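Local coordinates for O-succinylhomoserine sulfhydrylase (Mycobacterium tuberculosis, PDB 3NDN), which probably catalyses the pyridoxal phosphate-dependent formation of L-homocysteine from O-succinyl-L-homoserine and hydrogen sulfide in methionine biosynthesis, at residues T327-K341 with G387-L399. Sequence-based numbering, arbitrary orientation.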
loop_
_atom_site.group_PDB
_atom_site.type_symbol
_atom_site.label_atom_id
_atom_site.label_comp_id
_atom_site.label_asym_id
_atom_site.label_seq_id
_atom_site.Cartn_x
_atom_site.Cartn_y
_atom_site.Cartn_z
ATOM N N THR A 327 -17.473 -24.045 4.128
ATOM C CA THR A 327 -16.836 -23.547 5.368
ATOM C C THR A 327 -17.796 -22.884 6.383
ATOM O O THR A 327 -17.336 -22.260 7.348
ATOM C CB THR A 327 -15.700 -22.521 5.046
ATOM O OG1 THR A 327 -16.278 -21.348 4.467
ATOM C CG2 THR A 327 -14.662 -23.112 4.087
ATOM N N VAL A 328 -19.111 -23.012 6.154
ATOM C CA VAL A 328 -20.151 -22.412 7.016
ATOM C C VAL A 328 -21.098 -23.501 7.578
ATOM O O VAL A 328 -21.551 -24.384 6.836
ATOM C CB VAL A 328 -20.973 -21.366 6.234
ATOM C CG1 VAL A 328 -21.943 -20.626 7.153
ATOM C CG2 VAL A 328 -20.055 -20.356 5.533
ATOM N N VAL A 329 -21.380 -23.430 8.879
ATOM C CA VAL A 329 -22.292 -24.375 9.570
ATOM C C VAL A 329 -23.469 -23.636 10.239
ATOM O O VAL A 329 -23.253 -22.731 11.048
ATOM C CB VAL A 329 -21.547 -25.184 10.650
ATOM C CG1 VAL A 329 -22.463 -26.274 11.260
ATOM C CG2 VAL A 329 -20.253 -25.795 10.081
ATOM N N THR A 330 -24.698 -24.050 9.929
ATOM C CA THR A 330 -25.917 -23.460 10.513
ATOM C C THR A 330 -26.570 -24.487 11.466
ATOM O O THR A 330 -26.617 -25.677 11.147
ATOM C CB THR A 330 -26.896 -23.025 9.382
ATOM O OG1 THR A 330 -26.241 -22.079 8.518
ATOM C CG2 THR A 330 -28.166 -22.369 9.946
ATOM N N PHE A 331 -27.042 -24.030 12.630
ATOM C CA PHE A 331 -27.769 -24.902 13.585
ATOM C C PHE A 331 -28.867 -24.193 14.396
ATOM O O PHE A 331 -28.908 -22.964 14.464
ATOM C CB PHE A 331 -26.795 -25.626 14.528
ATOM C CG PHE A 331 -26.115 -24.720 15.539
ATOM C CD1 PHE A 331 -26.558 -24.684 16.860
ATOM C CD2 PHE A 331 -25.022 -23.932 15.175
ATOM C CE1 PHE A 331 -25.936 -23.867 17.809
ATOM C CE2 PHE A 331 -24.383 -23.113 16.119
ATOM C CZ PHE A 331 -24.848 -23.076 17.437
ATOM N N ALA A 332 -29.738 -24.987 15.031
ATOM C CA ALA A 332 -30.803 -24.461 15.882
ATOM C C ALA A 332 -30.753 -25.064 17.287
ATOM O O ALA A 332 -30.543 -26.277 17.447
ATOM C CB ALA A 332 -32.184 -24.707 15.246
ATOM N N LEU A 333 -30.930 -24.203 18.290
ATOM C CA LEU A 333 -30.953 -24.610 19.690
ATOM C C LEU A 333 -32.253 -25.340 20.025
ATOM O O LEU A 333 -33.313 -24.999 19.494
ATOM C CB LEU A 333 -30.782 -23.392 20.611
ATOM C CG LEU A 333 -29.426 -22.682 20.594
ATOM C CD1 LEU A 333 -29.517 -21.300 21.212
ATOM C CD2 LEU A 333 -28.332 -23.499 21.277
ATOM N N ASP A 334 -32.169 -26.336 20.905
ATOM C CA ASP A 334 -33.361 -27.085 21.338
ATOM C C ASP A 334 -33.944 -26.462 22.608
ATOM O O ASP A 334 -33.470 -26.726 23.714
ATOM C CB ASP A 334 -33.035 -28.568 21.547
ATOM C CG ASP A 334 -34.287 -29.430 21.804
ATOM O OD1 ASP A 334 -35.410 -29.073 21.369
ATOM O OD2 ASP A 334 -34.139 -30.489 22.441
ATOM N N CYS A 335 -34.954 -25.618 22.425
ATOM C CA CYS A 335 -35.627 -24.917 23.518
ATOM C C CYS A 335 -36.957 -24.330 23.014
ATOM O O CYS A 335 -37.136 -24.170 21.801
ATOM C CB CYS A 335 -34.727 -23.813 24.099
ATOM S SG CYS A 335 -34.389 -22.427 22.983
ATOM N N PRO A 336 -37.901 -24.019 23.933
ATOM C CA PRO A 336 -39.175 -23.397 23.513
ATOM C C PRO A 336 -38.965 -22.089 22.726
ATOM O O PRO A 336 -38.056 -21.311 23.049
ATOM C CB PRO A 336 -39.891 -23.122 24.838
ATOM C CG PRO A 336 -39.293 -24.080 25.810
ATOM C CD PRO A 336 -37.858 -24.258 25.390
ATOM N N GLU A 337 -39.806 -21.850 21.715
ATOM C CA GLU A 337 -39.625 -20.704 20.810
ATOM C C GLU A 337 -39.823 -19.341 21.483
ATOM O O GLU A 337 -39.206 -18.357 21.062
ATOM C CB GLU A 337 -40.487 -20.846 19.532
ATOM C CG GLU A 337 -40.308 -19.727 18.455
ATOM C CD GLU A 337 -38.979 -19.786 17.674
ATOM O OE1 GLU A 337 -38.325 -20.848 17.675
ATOM O OE2 GLU A 337 -38.595 -18.764 17.042
ATOM N N ASP A 338 -40.654 -19.282 22.527
ATOM C CA ASP A 338 -40.898 -18.020 23.256
ATOM C C ASP A 338 -39.705 -17.515 24.092
ATOM O O ASP A 338 -39.728 -16.391 24.611
ATOM C CB ASP A 338 -42.188 -18.086 24.108
ATOM C CG ASP A 338 -42.291 -19.354 24.960
ATOM O OD1 ASP A 338 -41.252 -19.908 25.386
ATOM O OD2 ASP A 338 -43.433 -19.798 25.221
ATOM N N VAL A 339 -38.670 -18.347 24.216
ATOM C CA VAL A 339 -37.449 -17.986 24.946
ATOM C C VAL A 339 -36.162 -18.157 24.086
ATOM O O VAL A 339 -35.047 -17.894 24.557
ATOM C CB VAL A 339 -37.361 -18.762 26.304
ATOM C CG1 VAL A 339 -36.926 -20.212 26.097
ATOM C CG2 VAL A 339 -36.430 -18.053 27.290
ATOM N N ALA A 340 -36.335 -18.571 22.828
ATOM C CA ALA A 340 -35.207 -18.910 21.941
ATOM C C ALA A 340 -34.257 -17.735 21.652
ATOM O O ALA A 340 -33.039 -17.925 21.602
ATOM C CB ALA A 340 -35.709 -19.536 20.640
ATOM N N LYS A 341 -34.809 -16.533 21.475
ATOM C CA LYS A 341 -33.978 -15.329 21.250
ATOM C C LYS A 341 -33.020 -15.092 22.426
ATOM O O LYS A 341 -31.831 -14.844 22.221
ATOM C CB LYS A 341 -34.843 -14.075 21.004
ATOM C CG LYS A 341 -34.033 -12.796 20.708
ATOM C CD LYS A 341 -34.923 -11.569 20.401
ATOM C CE LYS A 341 -34.051 -10.341 20.068
ATOM N NZ LYS A 341 -34.816 -9.124 19.625
ATOM N N GLY A 387 -38.276 -21.402 7.629
ATOM C CA GLY A 387 -37.848 -22.160 8.812
ATOM C C GLY A 387 -36.759 -21.500 9.649
ATOM O O GLY A 387 -36.111 -22.165 10.461
ATOM N N LEU A 388 -36.568 -20.193 9.464
ATOM C CA LEU A 388 -35.543 -19.441 10.188
ATOM C C LEU A 388 -36.042 -18.837 11.516
ATOM O O LEU A 388 -36.358 -17.638 11.593
ATOM C CB LEU A 388 -34.930 -18.363 9.270
ATOM C CG LEU A 388 -33.868 -17.409 9.822
ATOM C CD1 LEU A 388 -32.618 -18.163 10.233
ATOM C CD2 LEU A 388 -33.535 -16.316 8.802
ATOM N N GLY A 389 -36.100 -19.666 12.560
ATOM C CA GLY A 389 -36.554 -19.216 13.887
ATOM C C GLY A 389 -35.540 -18.374 14.656
ATOM O O GLY A 389 -34.385 -18.233 14.234
ATOM N N ASP A 390 -35.975 -17.824 15.793
ATOM C CA ASP A 390 -35.121 -17.013 16.669
ATOM C C ASP A 390 -34.033 -17.834 17.382
ATOM O O ASP A 390 -33.150 -17.265 18.023
ATOM C CB ASP A 390 -35.963 -16.248 17.707
ATOM C CG ASP A 390 -36.582 -14.948 17.156
ATOM O OD1 ASP A 390 -35.976 -14.267 16.286
ATOM O OD2 ASP A 390 -37.671 -14.578 17.639
ATOM N N GLY A 391 -34.097 -19.158 17.257
ATOM C CA GLY A 391 -33.087 -20.064 17.837
ATOM C C GLY A 391 -31.950 -20.479 16.908
ATOM O O GLY A 391 -31.106 -21.305 17.270
ATOM N N VAL A 392 -31.896 -19.877 15.723
ATOM C CA VAL A 392 -30.904 -20.259 14.708
ATOM C C VAL A 392 -29.606 -19.433 14.809
ATOM O O VAL A 392 -29.653 -18.204 14.951
ATOM C CB VAL A 392 -31.510 -20.168 13.282
ATOM C CG1 VAL A 392 -30.458 -20.406 12.226
ATOM C CG2 VAL A 392 -32.659 -21.171 13.124
ATOM N N VAL A 393 -28.467 -20.134 14.754
ATOM C CA VAL A 393 -27.097 -19.561 14.830
ATOM C C VAL A 393 -26.254 -20.024 13.615
ATOM O O VAL A 393 -26.389 -21.172 13.173
ATOM C CB VAL A 393 -26.403 -19.962 16.180
ATOM C CG1 VAL A 393 -24.965 -19.456 16.261
ATOM C CG2 VAL A 393 -27.204 -19.430 17.377
ATOM N N ARG A 394 -25.427 -19.127 13.057
ATOM C CA ARG A 394 -24.536 -19.438 11.912
ATOM C C ARG A 394 -23.043 -19.222 12.248
ATOM O O ARG A 394 -22.668 -18.132 12.701
ATOM C CB ARG A 394 -24.889 -18.560 10.703
ATOM C CG ARG A 394 -24.290 -19.059 9.380
ATOM C CD ARG A 394 -24.380 -18.018 8.261
ATOM N NE ARG A 394 -23.518 -16.852 8.490
ATOM C CZ ARG A 394 -23.515 -15.759 7.725
ATOM N NH1 ARG A 394 -24.342 -15.661 6.682
ATOM N NH2 ARG A 394 -22.698 -14.747 8.010
ATOM N N ILE A 395 -22.199 -20.236 12.011
ATOM C CA ILE A 395 -20.749 -20.123 12.288
ATOM C C ILE A 395 -19.900 -20.220 10.997
ATOM O O ILE A 395 -20.048 -21.164 10.201
ATOM C CB ILE A 395 -20.247 -21.171 13.328
ATOM C CG1 ILE A 395 -20.924 -20.952 14.691
ATOM C CG2 ILE A 395 -18.705 -21.100 13.494
ATOM C CD1 ILE A 395 -20.628 -22.051 15.720
ATOM N N SER A 396 -19.035 -19.231 10.803
ATOM C CA SER A 396 -18.090 -19.190 9.671
ATOM C C SER A 396 -16.727 -19.705 10.133
ATOM O O SER A 396 -16.103 -19.113 11.013
ATOM C CB SER A 396 -18.013 -17.767 9.119
ATOM O OG SER A 396 -17.119 -17.642 8.019
ATOM N N VAL A 397 -16.269 -20.810 9.542
ATOM C CA VAL A 397 -15.040 -21.518 9.989
ATOM C C VAL A 397 -13.748 -21.070 9.288
ATOM O O VAL A 397 -13.647 -21.120 8.052
ATOM C CB VAL A 397 -15.217 -23.059 9.886
ATOM C CG1 VAL A 397 -13.940 -23.828 10.323
ATOM C CG2 VAL A 397 -16.413 -23.507 10.751
ATOM N N GLY A 398 -12.771 -20.646 10.100
ATOM C CA GLY A 398 -11.481 -20.153 9.629
ATOM C C GLY A 398 -10.348 -21.169 9.793
ATOM O O GLY A 398 -10.519 -22.358 9.509
ATOM N N LEU A 399 -9.199 -20.686 10.258
ATOM C CA LEU A 399 -7.952 -21.456 10.272
ATOM C C LEU A 399 -7.386 -21.764 11.660
ATOM O O LEU A 399 -6.338 -22.413 11.776
ATOM C CB LEU A 399 -6.891 -20.746 9.389
ATOM C CG LEU A 399 -7.139 -20.684 7.878
ATOM C CD1 LEU A 399 -6.055 -19.864 7.132
ATOM C CD2 LEU A 399 -7.257 -22.080 7.261
HETATM O O HOH W 1 -16.415 -18.995 5.613
HETATM O O HOH W 2 -35.774 -21.490 16.204
#
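Strands 328-333 and 392-396 pair antiparallel, their axes at 155°, and six backbone hydrogen bonds run from Val-397 N to Thr-327 O at one end to Leu-333 N to Gly-391 O at the other. Val-329 faces Ile-395 and Phe-331 faces Val-393 as hydrogen-bonded pairs.

On the face with Phe-331, the ring lies beside the Val-393 side chain. Phe-331 CG sits between its backbone N and carbonyl carbon (chi1 70°), which swings the ring across to the partner strand. Val-393 CB then covers one ring face in a CH-pi contact, 4.1 Å from the centroid. Ile-395 CD1 reaches Phe-331 CE2 at 3.9 Å.

The other face carries Val-328, Thr-330 and Arg-394. Arg-394 CG packs against Val-328 CG1 at 3.6 Å and lies 3.7 Å from Thr-330 OG1. The arginine chain bends at chi3 (68°), and its NH1 hydrogen-bonds to Asn-177 OD1. Thr-330 OG1 hydrogen-bonds to Pro-178 O, and its CG2 meets Val-392 CG1.

Beyond the strands, Glu-337 OE2 accepts a hydrogen bond from Asp-390 N at 3.1 Å through its syn lone pair. Water 2 links Glu-337 OE1 to Gly-391 N, so OE2 meets the Gly-389 to Val-392 type I turn directly and OE1 through the water. Ala-340 CB packs on Gly-391 N at 3.8 Å. At the far end, water 1 joins Thr-327 OG1 and Ser-396 OG; the threonine hydroxyl also hydrogen-bonds to His-228, next to Lys-227, the residue predicted to carry pyridoxal phosphate.

These are neighbouring inner strands of the mixed sheet of the smaller C-terminal domain, as in other fold-type I PLP enzymes of the trans-sulfuration family. Strand 301-305 flanks 328-333, and strand 366-368 flanks 392-396. Helix 340-350 packs on Leu-333 and Val-393, while helix 277-296 meets Thr-327 and Val-397.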